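Side-chain contacts in Pyrsv_gp04 (Pyrobaculum spherical virus, PDB 2VXZ), which is of unknown function but contains a winged-helix fold and may bind DNA as a transcriptional regulator of the virus: residues 43-48 with 52-57; 88-93 with 101-106. All coordinates share one frame; numbering follows the deposited sequence.

Contact 1: 43-48 with 52-57; sequences ALIYVL and GRVTRV
Val-54 lies against the flank of helix 38-50, its two methyls straddling the CB of Leu-48: CG2 is 3.7 Å from Leu-48 CB and CG1 stands at 3.9 Å from the same atom. The first torsion (chi1 -57°) sets CG2 between the backbone N and the carbonyl carbon, and from there this methyl also reaches back one turn to the backbone O of Ile-45. CG1, beside the backbone N, also meets Leu-48 CD1. The other branch of that leucine, CD2, rests on the CB of Arg-53, whose chain then bends at chi2 and chi3 and carries the guanidinium away from the helix. Further along, Ile-45 holds out CG2, and the aliphatic part of Arg-56 passes over it at about a right angle, CG and CD each 4.1 Å from that methyl. Polar contact is confined to the backbone. Arg-53 N donates to Leu-48 O over 2.8 Å, with 150° at the hydrogen. Gly-52, with positive phi, ends the helix in a Schellman motif and turns the chain back along it. Val-65 of strand 62-66 touches both Ile-45 and Val-54, while Leu-13 of helix 7-20 packs on Leu-48. Helix 38-50 leading through this turn into the hairpin 55-59/62-66, with apolar side chains filling the angle between them, is consistent with the recognition helix and wing of a winged helix-turn-helix fold.

Contact 2: 88-93 with 101-106; sequences TTNKLK and HDLIIK
Leu-103 meets two side chains of segment 88-93, the end of helix 69-89 and the turn after it, one with each methyl. Its CD1 comes tip to tip with CD1 of Leu-92 at 3.6 Å, a close methyl-methyl contact. CD2 lies off to one side of the plane of the Asn-90 carboxamide, 3.6 Å from ND2 and only slightly farther from CG and OD1, so the whole amide group is in van der Waals contact with this methyl. No hydrogen bond joins the two segments. Asn-90 ND2 instead donates to Leu-86 O, one turn back in helix 69-89; with chi1 at -70° the side chain stays beside its own backbone N, and this bond helps fix how the amide is turned. Lys-91, with positive phi, closes that helix in a Schellman motif and swings the chain round to Leu-92. Lys-93 NZ bonds to Lys-91 O over 2.9 Å from above the carbonyl plane, bridging the turn on its outer side. Leu-92 O is tied to Thr-153 OG1, and Lys-93 pairs through its backbone with the same threonine, next to strand 151-152. Leu-103 also touches Leu-86, so helix 97-106 rests on the last turn of helix 69-89 and on the turn leading into strand 94-95.

How the contacts relate
Contacts 1 and 2 lie on opposite sides of the chain's centre, their own centres 34 Å apart and their nearest atoms about 17 Å from each other, so neither touches the other. They follow in series along the chain, contact 1 closing before contact 2 opens. Helix 69-89 links them: near its start Met-69 and Tyr-72 pack on strand 55-59, and its far end supplies the turn of contact 2. Contact 1, partly buried, thus belongs to the winged-helix part, whereas contact 2 lies at the surface beyond that helix. A glycerol whose nearest approach to Gly-52 is about 4 Å, probably from the crystallisation liquor, sits beside contact 1.

Contact 1: 43-48 with 52-57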
loop_
_atom_site.group_PDB
_atom_site.type_symbol
_atom_site.label_atom_id
_atom_site.label_comp_id
_atom_site.label_asym_id
_atom_site.label_seq_id
_atom_site.Cartn_x
_atom_site.Cartn_y
_atom_site.Cartn_z
ATOM N N ALA A 43 10.586 -14.177 6.786
ATOM C CA ALA A 43 11.762 -14.452 7.621
ATOM C C ALA A 43 12.847 -13.424 7.332
ATOM O O ALA A 43 13.501 -12.927 8.246
ATOM C CB ALA A 43 12.292 -15.888 7.390
ATOM N N LEU A 44 13.016 -13.084 6.058
ATOM C CA LEU A 44 14.030 -12.110 5.647
ATOM C C LEU A 44 13.694 -10.709 6.139
ATOM O O LEU A 44 14.582 -9.958 6.550
ATOM C CB LEU A 44 14.164 -12.098 4.139
ATOM C CG LEU A 44 14.829 -13.336 3.550
ATOM C CD1 LEU A 44 14.486 -13.489 2.068
ATOM C CD2 LEU A 44 16.334 -13.311 3.770
ATOM N N ILE A 45 12.414 -10.349 6.081
ATOM C CA ILE A 45 11.981 -9.041 6.551
ATOM C C ILE A 45 12.191 -8.937 8.053
ATOM O O ILE A 45 12.632 -7.905 8.563
ATOM C CB ILE A 45 10.524 -8.747 6.163
ATOM C CG1 ILE A 45 10.446 -8.508 4.646
ATOM C CG2 ILE A 45 10.015 -7.511 6.918
ATOM C CD1 ILE A 45 9.105 -8.783 4.017
ATOM N N TYR A 46 11.915 -10.025 8.763
ATOM C CA TYR A 46 12.211 -10.105 10.182
ATOM C C TYR A 46 13.697 -9.856 10.500
ATOM O O TYR A 46 14.036 -9.104 11.432
ATOM C CB TYR A 46 11.782 -11.474 10.709
ATOM C CG TYR A 46 12.145 -11.720 12.151
ATOM C CD1 TYR A 46 11.464 -11.080 13.177
ATOM C CD2 TYR A 46 13.164 -12.593 12.490
ATOM C CE1 TYR A 46 11.799 -11.306 14.507
ATOM C CE2 TYR A 46 13.501 -12.825 13.816
ATOM C CZ TYR A 46 12.816 -12.174 14.813
ATOM O OH TYR A 46 13.156 -12.418 16.128
ATOM N N VAL A 47 14.579 -10.498 9.746
ATOM C CA VAL A 47 16.005 -10.306 9.937
ATOM C C VAL A 47 16.388 -8.831 9.738
ATOM O O VAL A 47 17.153 -8.280 10.530
ATOM C CB VAL A 47 16.821 -11.219 9.002
ATOM C CG1 VAL A 47 18.291 -10.821 8.995
ATOM C CG2 VAL A 47 16.665 -12.682 9.432
ATOM N N LEU A 48 15.866 -8.212 8.683
ATOM C CA LEU A 48 16.110 -6.777 8.417
ATOM C C LEU A 48 15.588 -5.872 9.541
ATOM O O LEU A 48 16.255 -4.895 9.924
ATOM C CB LEU A 48 15.501 -6.352 7.079
ATOM C CG LEU A 48 16.188 -6.910 5.828
ATOM C CD1 LEU A 48 15.370 -6.575 4.573
ATOM C CD2 LEU A 48 17.636 -6.402 5.682
ATOM N N GLY A 52 17.536 -3.381 12.261
ATOM C CA GLY A 52 17.188 -1.960 12.214
ATOM C C GLY A 52 17.069 -1.369 10.810
ATOM O O GLY A 52 16.905 -0.154 10.667
ATOM N N ARG A 53 17.110 -2.219 9.784
ATOM C CA ARG A 53 17.151 -1.764 8.376
ATOM C C ARG A 53 15.784 -1.501 7.758
ATOM O O ARG A 53 15.683 -0.774 6.767
ATOM C CB ARG A 53 17.875 -2.788 7.496
ATOM C CG ARG A 53 19.319 -3.082 7.878
ATOM C CD ARG A 53 20.215 -1.843 7.828
ATOM N NE ARG A 53 20.281 -1.193 6.513
ATOM C CZ ARG A 53 21.217 -1.417 5.581
ATOM N NH1 ARG A 53 22.178 -2.312 5.772
ATOM N NH2 ARG A 53 21.187 -0.741 4.437
ATOM N N VAL A 54 14.739 -2.104 8.309
ATOM C CA VAL A 54 13.383 -1.813 7.867
ATOM C C VAL A 54 12.463 -1.666 9.058
ATOM O O VAL A 54 12.806 -2.063 10.183
ATOM C CB VAL A 54 12.800 -2.910 6.946
ATOM C CG1 VAL A 54 13.678 -3.131 5.731
ATOM C CG2 VAL A 54 12.589 -4.215 7.731
ATOM N N THR A 55 11.293 -1.091 8.792
ATOM C CA THR A 55 10.208 -0.996 9.753
ATOM C C THR A 55 8.960 -1.589 9.114
ATOM O O THR A 55 8.723 -1.388 7.926
ATOM C CB THR A 55 9.886 0.483 10.110
ATOM O OG1 THR A 55 11.095 1.187 10.417
ATOM C CG2 THR A 55 8.949 0.542 11.297
ATOM N N ARG A 56 8.161 -2.305 9.897
ATOM C CA ARG A 56 6.873 -2.806 9.422
ATOM C C ARG A 56 5.786 -1.921 9.974
ATOM O O ARG A 56 5.692 -1.743 11.180
ATOM C CB ARG A 56 6.626 -4.240 9.888
ATOM C CG ARG A 56 7.557 -5.252 9.281
ATOM C CD ARG A 56 7.275 -6.646 9.828
ATOM N NE ARG A 56 6.118 -7.258 9.179
ATOM C CZ ARG A 56 4.947 -7.521 9.757
ATOM N NH1 ARG A 56 4.713 -7.229 11.028
ATOM N NH2 ARG A 56 3.988 -8.086 9.038
ATOM N N VAL A 57 4.973 -1.361 9.088
ATOM C CA VAL A 57 3.870 -0.517 9.484
ATOM C C VAL A 57 2.565 -1.178 9.089
ATOM O O VAL A 57 2.345 -1.500 7.917
ATOM C CB VAL A 57 3.984 0.871 8.839
ATOM C CG1 VAL A 57 2.821 1.757 9.261
ATOM C CG2 VAL A 57 5.306 1.503 9.227
#

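Contact 2: 88-93 with 101-106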
loop_
_atom_site.group_PDB
_atom_site.type_symbol
_atom_site.label_atom_id
_atom_site.label_comp_id
_atom_site.label_asym_id
_atom_site.label_seq_id
_atom_site.Cartn_x
_atom_site.Cartn_y
_atom_site.Cartn_z
ATOM N N THR A 88 -10.810 14.898 -7.285
ATOM C CA THR A 88 -10.960 16.232 -7.864
ATOM C C THR A 88 -11.314 16.130 -9.340
ATOM O O THR A 88 -12.265 16.766 -9.791
ATOM C CB THR A 88 -9.684 17.062 -7.689
ATOM O OG1 THR A 88 -9.463 17.286 -6.289
ATOM C CG2 THR A 88 -9.794 18.415 -8.409
ATOM N N THR A 89 -10.553 15.320 -10.079
ATOM C CA THR A 89 -10.729 15.182 -11.525
ATOM C C THR A 89 -12.123 14.674 -11.871
ATOM O O THR A 89 -12.688 15.041 -12.894
ATOM C CB THR A 89 -9.682 14.216 -12.116
ATOM O OG1 THR A 89 -8.372 14.680 -11.776
ATOM C CG2 THR A 89 -9.805 14.124 -13.634
ATOM N N ASN A 90 -12.670 13.821 -11.012
ATOM C CA ASN A 90 -13.996 13.261 -11.232
ATOM C C ASN A 90 -15.101 13.987 -10.459
ATOM O O ASN A 90 -16.252 13.573 -10.506
ATOM C CB ASN A 90 -13.976 11.771 -10.895
ATOM C CG ASN A 90 -13.187 10.956 -11.908
ATOM O OD1 ASN A 90 -13.737 10.509 -12.908
ATOM N ND2 ASN A 90 -11.896 10.757 -11.653
ATOM N N LYS A 91 -14.742 15.063 -9.760
ATOM C CA LYS A 91 -15.677 15.911 -9.019
ATOM C C LYS A 91 -16.567 15.093 -8.071
ATOM O O LYS A 91 -17.774 15.323 -7.970
ATOM C CB LYS A 91 -16.522 16.751 -9.988
ATOM C CG LYS A 91 -15.688 17.628 -10.930
ATOM C CD LYS A 91 -16.577 18.577 -11.747
ATOM C CE LYS A 91 -15.765 19.590 -12.556
ATOM N NZ LYS A 91 -14.805 20.354 -11.714
ATOM N N LEU A 92 -15.946 14.160 -7.357
ATOM C CA LEU A 92 -16.690 13.228 -6.513
ATOM C C LEU A 92 -17.081 13.819 -5.163
ATOM O O LEU A 92 -16.264 14.420 -4.466
ATOM C CB LEU A 92 -15.882 11.945 -6.303
ATOM C CG LEU A 92 -15.485 11.177 -7.569
ATOM C CD1 LEU A 92 -14.822 9.867 -7.194
ATOM C CD2 LEU A 92 -16.693 10.914 -8.493
ATOM N N LYS A 93 -18.348 13.613 -4.806
ATOM C CA LYS A 93 -18.886 14.043 -3.528
ATOM C C LYS A 93 -18.895 12.886 -2.527
ATOM O O LYS A 93 -19.079 13.085 -1.324
ATOM C CB LYS A 93 -20.297 14.600 -3.726
ATOM C CG LYS A 93 -20.374 15.712 -4.783
ATOM C CD LYS A 93 -19.415 16.859 -4.478
ATOM C CE LYS A 93 -19.450 17.978 -5.528
ATOM N NZ LYS A 93 -19.473 17.456 -6.931
ATOM N N HIS A 101 -10.848 1.775 -6.271
ATOM C CA HIS A 101 -10.109 0.769 -7.029
ATOM C C HIS A 101 -10.300 0.979 -8.531
ATOM O O HIS A 101 -9.327 0.967 -9.308
ATOM C CB HIS A 101 -10.500 -0.661 -6.660
ATOM C CG HIS A 101 -9.648 -1.696 -7.328
ATOM N ND1 HIS A 101 -10.105 -2.506 -8.345
ATOM C CD2 HIS A 101 -8.349 -2.026 -7.143
ATOM C CE1 HIS A 101 -9.133 -3.304 -8.743
ATOM N NE2 HIS A 101 -8.052 -3.028 -8.036
ATOM N N ASP A 102 -11.552 1.181 -8.939
ATOM C CA ASP A 102 -11.850 1.348 -10.348
ATOM C C ASP A 102 -11.168 2.595 -10.907
ATOM O O ASP A 102 -10.619 2.549 -12.012
ATOM C CB ASP A 102 -13.347 1.433 -10.581
ATOM C CG ASP A 102 -13.761 0.884 -11.937
ATOM O OD1 ASP A 102 -13.474 -0.297 -12.236
ATOM O OD2 ASP A 102 -14.376 1.635 -12.701
ATOM N N LEU A 103 -11.177 3.701 -10.157
ATOM C CA LEU A 103 -10.509 4.919 -10.649
ATOM C C LEU A 103 -8.994 4.717 -10.760
ATOM O O LEU A 103 -8.356 5.228 -11.694
ATOM C CB LEU A 103 -10.808 6.137 -9.773
ATOM C CG LEU A 103 -12.246 6.652 -9.822
ATOM C CD1 LEU A 103 -12.450 7.668 -8.732
ATOM C CD2 LEU A 103 -12.562 7.252 -11.210
ATOM N N ILE A 104 -8.420 3.984 -9.819
ATOM C CA ILE A 104 -6.980 3.718 -9.836
ATOM C C ILE A 104 -6.586 2.882 -11.042
ATOM O O ILE A 104 -5.707 3.268 -11.778
ATOM C CB ILE A 104 -6.516 3.039 -8.551
ATOM C CG1 ILE A 104 -6.570 4.017 -7.385
ATOM C CG2 ILE A 104 -5.114 2.483 -8.691
ATOM C CD1 ILE A 104 -6.439 3.313 -6.010
ATOM N N ILE A 105 -7.252 1.759 -11.274
ATOM C CA ILE A 105 -6.801 0.861 -12.349
ATOM C C ILE A 105 -7.040 1.432 -13.748
ATOM O O ILE A 105 -6.345 1.039 -14.698
ATOM C CB ILE A 105 -7.376 -0.583 -12.235
ATOM C CG1 ILE A 105 -8.899 -0.585 -12.347
ATOM C CG2 ILE A 105 -6.858 -1.265 -10.967
ATOM C CD1 ILE A 105 -9.521 -1.964 -12.264
ATOM N N LYS A 106 -7.990 2.361 -13.867
ATOM C CA LYS A 106 -8.286 3.056 -15.131
ATOM C C LYS A 106 -7.395 4.276 -15.416
ATOM O O LYS A 106 -7.403 4.797 -16.538
ATOM C CB LYS A 106 -9.753 3.503 -15.165
ATOM C CG LYS A 106 -10.743 2.388 -15.458
ATOM C CD LYS A 106 -11.856 2.838 -16.429
ATOM C CE LYS A 106 -11.381 2.991 -17.906
ATOM N NZ LYS A 106 -11.159 1.723 -18.709
#